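PDB 4B2N: 70 kDa protein from Xanthomonas sp., which acts as a processive rubber oxygenase, a dihaem c-type cytochrome that uses dioxygen to cleave the polyisoprene of latex. Local coordinates for residues 457-462 with 487-492; 513-518 with 558-563. All coordinates share one frame; numbering follows the deposited sequence.

In the fold
Contact 1 joins two loops; contact 2 joins a loop to the segment holding strand 560-561. Contact 1 comes first in sequence. The two lie on opposite sides of the chain's centre, with their centres about 45 Å apart and nearest atoms about 23 Å apart. Contact 1 is at the surface, its centre about 29 Å from the centre of the chain, and away from both haem c sites. Contact 2 is buried, its centre about 17 Å from that point, and borders a haem c. Segment 513-518 binds both haem propionates, and segment 558-563 meets the other end of that segment. The Y515 side chain is about 8 Å from that of H641, an axial ligand of this haem iron.

Contact 1. Residues 457-462 with 487-492; sequences PSWTGY and YSPLGP
S458 and W459 meet P489 where the two loops flanking helix 467-481 come together at the protein surface. Residues 457-462 lie in the loop before the helix, and residues 487-492 in the loop after it. Neither segment is regular helix or strand. No hydrogen bond crosses between them, and the join is apolar packing onto one proline ring. The CB of P489 is directed toward the other loop, and CB and CG make the touch. CB of P489 lies 4.2 Å from CB of S458. CG of P489 lies 4.2 Å from CB of W459, and it comes in at the edge of the indole, near the ring plane, rather than over a face. The contact is therefore made at the root of the tryptophan. The indole itself swings off to its own loop, because CG of W459 is anti to the backbone N (chi1 -178°). There CZ2 of W459 sits 3.4 Å above the plane of the Y462 ring, over its centre. The carbonyl O of G461 lies 3.2 Å above one indole face, offset toward the rim. One indole face thus carries the G461 carbonyl, and its edge packs on the face of the Y462 ring. Y462 also makes a cation-pi contact with R330. The carbonyl O of P489 is hydrogen-bonded to ND2 of N453, which ties the second loop to residues just before the first. Only 104 Å² is buried in all. This is plain surface packing of the loops before and after helix 467-481.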
# COMPACT_ATOMS: atom_id res chain seq x y z
N PRO A 457 -8.06 -18.90 -23.49
CA PRO A 457 -9.05 -19.62 -24.31
C PRO A 457 -9.14 -21.11 -23.94
O PRO A 457 -10.15 -21.76 -24.24
CB PRO A 457 -8.59 -19.42 -25.74
CG PRO A 457 -7.14 -18.98 -25.62
CD PRO A 457 -6.98 -18.29 -24.28
N SER A 458 -8.13 -21.62 -23.24
CA SER A 458 -7.99 -23.05 -22.92
C SER A 458 -8.70 -23.34 -21.64
O SER A 458 -8.79 -24.49 -21.26
CB SER A 458 -6.52 -23.44 -22.67
OG SER A 458 -5.59 -22.80 -23.52
N TRP A 459 -9.19 -22.32 -20.94
CA TRP A 459 -9.76 -22.54 -19.62
C TRP A 459 -11.15 -23.00 -19.80
O TRP A 459 -11.98 -22.29 -20.37
CB TRP A 459 -9.71 -21.23 -18.79
CG TRP A 459 -10.23 -21.21 -17.34
CD1 TRP A 459 -9.48 -21.40 -16.16
CD2 TRP A 459 -11.58 -20.87 -16.86
NE1 TRP A 459 -10.26 -21.28 -15.04
CE2 TRP A 459 -11.53 -20.92 -15.39
CE3 TRP A 459 -12.80 -20.53 -17.49
CZ2 TRP A 459 -12.62 -20.61 -14.62
CZ3 TRP A 459 -13.90 -20.25 -16.70
CH2 TRP A 459 -13.82 -20.29 -15.28
N THR A 460 -11.44 -24.19 -19.31
CA THR A 460 -12.82 -24.40 -18.86
C THR A 460 -12.76 -24.16 -17.36
O THR A 460 -11.70 -24.31 -16.77
CB THR A 460 -13.32 -25.84 -19.04
OG1 THR A 460 -14.52 -25.84 -19.83
CG2 THR A 460 -13.57 -26.51 -17.66
N GLY A 461 -13.88 -23.72 -16.79
CA GLY A 461 -14.17 -23.79 -15.38
C GLY A 461 -13.06 -23.86 -14.38
O GLY A 461 -11.88 -24.15 -14.66
N TYR A 462 -13.45 -23.54 -13.18
CA TYR A 462 -12.54 -23.68 -12.08
C TYR A 462 -12.26 -25.18 -11.85
O TYR A 462 -13.21 -25.98 -11.86
CB TYR A 462 -13.16 -22.99 -10.89
CG TYR A 462 -12.95 -21.46 -11.07
CD1 TYR A 462 -11.64 -20.92 -11.14
CD2 TYR A 462 -14.04 -20.57 -11.22
CE1 TYR A 462 -11.44 -19.56 -11.35
CE2 TYR A 462 -13.83 -19.19 -11.40
CZ TYR A 462 -12.53 -18.71 -11.48
OH TYR A 462 -12.22 -17.35 -11.68
N TYR A 487 0.84 -26.54 -17.86
CA TYR A 487 -0.20 -27.41 -17.36
C TYR A 487 -1.46 -26.51 -17.25
O TYR A 487 -2.37 -26.56 -18.07
CB TYR A 487 0.19 -27.99 -16.00
CG TYR A 487 -0.88 -28.85 -15.39
CD1 TYR A 487 -1.22 -30.08 -16.00
CD2 TYR A 487 -1.60 -28.45 -14.27
CE1 TYR A 487 -2.21 -30.91 -15.45
CE2 TYR A 487 -2.62 -29.28 -13.75
CZ TYR A 487 -2.89 -30.49 -14.34
OH TYR A 487 -3.86 -31.34 -13.86
N SER A 488 -1.50 -25.70 -16.21
CA SER A 488 -2.63 -24.75 -16.05
C SER A 488 -2.54 -23.63 -17.08
O SER A 488 -1.44 -23.13 -17.38
CB SER A 488 -2.59 -24.11 -14.67
OG SER A 488 -2.57 -25.08 -13.63
N PRO A 489 -3.67 -23.19 -17.60
CA PRO A 489 -3.43 -22.11 -18.58
C PRO A 489 -2.90 -20.81 -17.93
O PRO A 489 -3.14 -20.54 -16.72
CB PRO A 489 -4.79 -21.90 -19.21
CG PRO A 489 -5.80 -22.52 -18.27
CD PRO A 489 -5.08 -23.52 -17.40
N LEU A 490 -2.21 -20.04 -18.74
CA LEU A 490 -1.72 -18.73 -18.33
C LEU A 490 -2.81 -17.66 -18.48
O LEU A 490 -3.60 -17.70 -19.41
CB LEU A 490 -0.54 -18.31 -19.12
CG LEU A 490 0.61 -19.31 -19.15
CD1 LEU A 490 1.79 -18.58 -19.73
CD2 LEU A 490 1.00 -19.84 -17.79
N GLY A 491 -2.82 -16.67 -17.59
CA GLY A 491 -3.73 -15.54 -17.78
C GLY A 491 -3.01 -14.27 -18.21
O GLY A 491 -1.76 -14.24 -18.20
N PRO A 492 -3.78 -13.20 -18.49
CA PRO A 492 -3.17 -11.96 -19.01
C PRO A 492 -2.64 -11.07 -17.88
O PRO A 492 -1.82 -10.20 -18.17
CB PRO A 492 -4.32 -11.34 -19.81
CG PRO A 492 -5.55 -11.78 -19.04
CD PRO A 492 -5.24 -13.17 -18.62

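Contact 2. Residues 513-518 with 558-563; sequences APYFHN and ASYDWQ. With HEC (heme c), chain D.
A513, Y515 and Y560 meet at the back of a propionate-binding segment of the second haem c pocket. The link across the two segments is slight. N of A513 donates to OH of Y560 at 3.4 Å, a weak hydrogen bond though fairly straight (158°). CB of A513 lies 3.4 Å from OH of Y560 and approaches the tyrosine ring obliquely. The stronger polar partner of the Y560 hydroxyl is the carbonyl O of W510. Y515 and Y560 cross at about a right angle. Their OH atoms are 3.8 Å apart, too far to bond; OH of Y515 is hydrogen-bonded to O of A509.

The haem side is gripped by backbone and ring together. N of F516 donates to O1A of the haem at 2.8 Å. O1A also lies in plane at the edge of the Y515 ring. The other propionate meets H517 twice. Its O2D takes a weak hydrogen bond from N of H517, and its O1D a very short one from ND1 of H517, at a doubtful 2.5 Å. CG of H517 stands between its backbone N and carbonyl carbon (chi1 67°), which brings ND1 round to the same carboxylate as its own N. The F516 ring turns its edge to the porphyrin, with CE1 3.7 Å from the haem CHA. OG1 of T428 also hydrogen-bonds the haem.

Around this site, Y515 packs on L524 and V527 of helix 524-528. Y560 belongs to strand 560-561, which pairs antiparallel with strand 566-567, and W567 of that partner strand donates NE1 to the carbonyl O of A513.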
# COMPACT_ATOMS: atom_id res chain seq x y z
N ALA A 513 4.23 12.32 3.87
CA ALA A 513 5.53 11.94 4.43
C ALA A 513 5.31 10.78 5.51
O ALA A 513 4.25 10.67 6.11
CB ALA A 513 6.19 13.19 5.06
N PRO A 514 6.31 9.90 5.72
CA PRO A 514 7.63 9.91 5.05
C PRO A 514 7.62 9.23 3.66
O PRO A 514 6.61 8.61 3.23
CB PRO A 514 8.48 9.10 6.02
CG PRO A 514 7.52 8.08 6.67
CD PRO A 514 6.22 8.84 6.77
N TYR A 515 8.72 9.42 2.91
CA TYR A 515 8.74 9.11 1.49
C TYR A 515 9.57 7.84 1.12
O TYR A 515 10.41 7.37 1.93
CB TYR A 515 9.26 10.35 0.71
CG TYR A 515 8.36 11.53 0.96
CD1 TYR A 515 7.07 11.57 0.41
CD2 TYR A 515 8.75 12.58 1.82
CE1 TYR A 515 6.23 12.65 0.66
CE2 TYR A 515 7.93 13.67 2.07
CZ TYR A 515 6.64 13.69 1.47
OH TYR A 515 5.74 14.67 1.69
N PHE A 516 9.44 7.42 -0.14
CA PHE A 516 9.99 6.21 -0.70
C PHE A 516 9.23 5.00 -0.22
O PHE A 516 8.49 5.06 0.75
CB PHE A 516 11.51 6.04 -0.45
CG PHE A 516 12.34 7.15 -1.01
CD1 PHE A 516 11.86 7.91 -2.06
CD2 PHE A 516 13.61 7.40 -0.51
CE1 PHE A 516 12.61 8.95 -2.61
CE2 PHE A 516 14.40 8.43 -1.03
CZ PHE A 516 13.89 9.19 -2.09
N HIS A 517 9.45 3.90 -0.91
CA HIS A 517 8.63 2.69 -0.70
C HIS A 517 8.78 2.13 0.69
O HIS A 517 7.96 1.33 1.08
CB HIS A 517 8.94 1.66 -1.75
CG HIS A 517 10.33 1.09 -1.66
ND1 HIS A 517 11.45 1.69 -2.26
CD2 HIS A 517 10.78 -0.04 -1.03
CE1 HIS A 517 12.53 0.91 -2.00
NE2 HIS A 517 12.12 -0.14 -1.25
N ASN A 518 9.83 2.50 1.43
CA ASN A 518 10.00 2.02 2.80
C ASN A 518 9.73 3.10 3.90
O ASN A 518 10.05 2.89 5.08
CB ASN A 518 11.41 1.41 3.00
CG ASN A 518 12.54 2.43 2.69
OD1 ASN A 518 12.25 3.58 2.36
ND2 ASN A 518 13.79 1.97 2.66
N ALA A 558 0.99 20.67 14.20
CA ALA A 558 2.23 21.16 14.88
C ALA A 558 3.41 20.19 14.72
O ALA A 558 4.56 20.61 14.81
CB ALA A 558 2.00 21.45 16.35
N SER A 559 3.11 18.93 14.43
CA SER A 559 4.11 17.90 14.21
C SER A 559 4.56 17.83 12.79
O SER A 559 5.54 17.17 12.53
CB SER A 559 3.61 16.54 14.61
OG SER A 559 3.39 16.57 16.03
N TYR A 560 3.83 18.50 11.90
CA TYR A 560 4.17 18.52 10.49
C TYR A 560 5.02 19.73 10.20
O TYR A 560 4.93 20.72 10.96
CB TYR A 560 2.89 18.43 9.63
CG TYR A 560 3.13 17.67 8.31
CD1 TYR A 560 3.30 16.30 8.31
CD2 TYR A 560 3.21 18.33 7.12
CE1 TYR A 560 3.49 15.58 7.17
CE2 TYR A 560 3.38 17.60 5.93
CZ TYR A 560 3.55 16.25 5.96
OH TYR A 560 3.72 15.56 4.83
N ASP A 561 5.92 19.58 9.22
CA ASP A 561 6.89 20.62 8.79
C ASP A 561 6.33 21.24 7.52
O ASP A 561 6.40 20.61 6.45
CB ASP A 561 8.25 19.99 8.52
CG ASP A 561 9.34 21.04 8.18
OD1 ASP A 561 8.95 22.14 7.76
OD2 ASP A 561 10.54 20.72 8.35
N TRP A 562 5.81 22.47 7.61
CA TRP A 562 5.19 23.11 6.48
C TRP A 562 6.23 23.77 5.60
O TRP A 562 5.87 24.33 4.57
CB TRP A 562 4.05 24.06 6.90
CG TRP A 562 3.08 23.26 7.67
CD1 TRP A 562 3.03 23.09 9.05
CD2 TRP A 562 2.08 22.35 7.11
NE1 TRP A 562 2.02 22.21 9.37
CE2 TRP A 562 1.41 21.73 8.24
CE3 TRP A 562 1.66 22.06 5.81
CZ2 TRP A 562 0.39 20.78 8.06
CZ3 TRP A 562 0.60 21.16 5.64
CH2 TRP A 562 -0.02 20.53 6.74
N GLN A 563 7.50 23.72 5.95
CA GLN A 563 8.49 24.31 5.05
C GLN A 563 9.20 23.29 4.20
O GLN A 563 9.27 23.41 2.98
CB GLN A 563 9.55 25.10 5.78
CG GLN A 563 9.00 26.28 6.55
CD GLN A 563 9.95 26.68 7.68
OE1 GLN A 563 11.16 26.40 7.61
NE2 GLN A 563 9.41 27.29 8.73
FE HEC D . 11.30 11.10 -7.81
CHA HEC D . 10.18 8.95 -5.35
CHB HEC D . 9.87 13.90 -6.14
CHC HEC D . 12.82 13.30 -9.94
CHD HEC D . 11.73 8.47 -9.95
NA HEC D . 10.15 11.34 -6.17
C1A HEC D . 9.91 10.36 -5.18
C2A HEC D . 9.23 10.92 -4.01
C3A HEC D . 9.13 12.37 -4.25
C4A HEC D . 9.77 12.60 -5.54
CMA HEC D . 8.47 13.38 -3.33
CAA HEC D . 8.62 10.17 -2.83
CBA HEC D . 7.23 9.74 -3.43
CGA HEC D . 6.52 8.75 -2.48
O1A HEC D . 7.19 8.33 -1.50
O2A HEC D . 5.30 8.37 -2.62
NB HEC D . 11.33 13.26 -7.97
C1B HEC D . 10.72 14.22 -7.27
C2B HEC D . 10.99 15.59 -7.70
C3B HEC D . 11.90 15.40 -8.84
C4B HEC D . 12.03 13.95 -8.91
CMB HEC D . 10.42 16.86 -7.10
CAB HEC D . 12.59 16.44 -9.70
CBB HEC D . 13.53 17.21 -9.02
NC HEC D . 11.98 10.96 -9.63
C1C HEC D . 12.75 11.93 -10.35
C2C HEC D . 13.40 11.43 -11.55
C3C HEC D . 13.07 10.02 -11.55
C4C HEC D . 12.28 9.75 -10.32
CMC HEC D . 14.23 12.20 -12.56
CAC HEC D . 13.53 9.05 -12.60
CBC HEC D . 14.80 8.88 -12.99
ND HEC D . 10.94 9.15 -7.71
C1D HEC D . 11.22 8.20 -8.60
C2D HEC D . 10.95 6.82 -8.22
C3D HEC D . 10.51 6.95 -6.86
C4D HEC D . 10.56 8.39 -6.64
CMD HEC D . 11.13 5.57 -9.04
CAD HEC D . 10.08 5.83 -5.93
CBD HEC D . 11.32 5.52 -5.09
CGD HEC D . 11.07 4.44 -4.06
O1D HEC D . 11.79 3.44 -3.98
O2D HEC D . 10.11 4.63 -3.35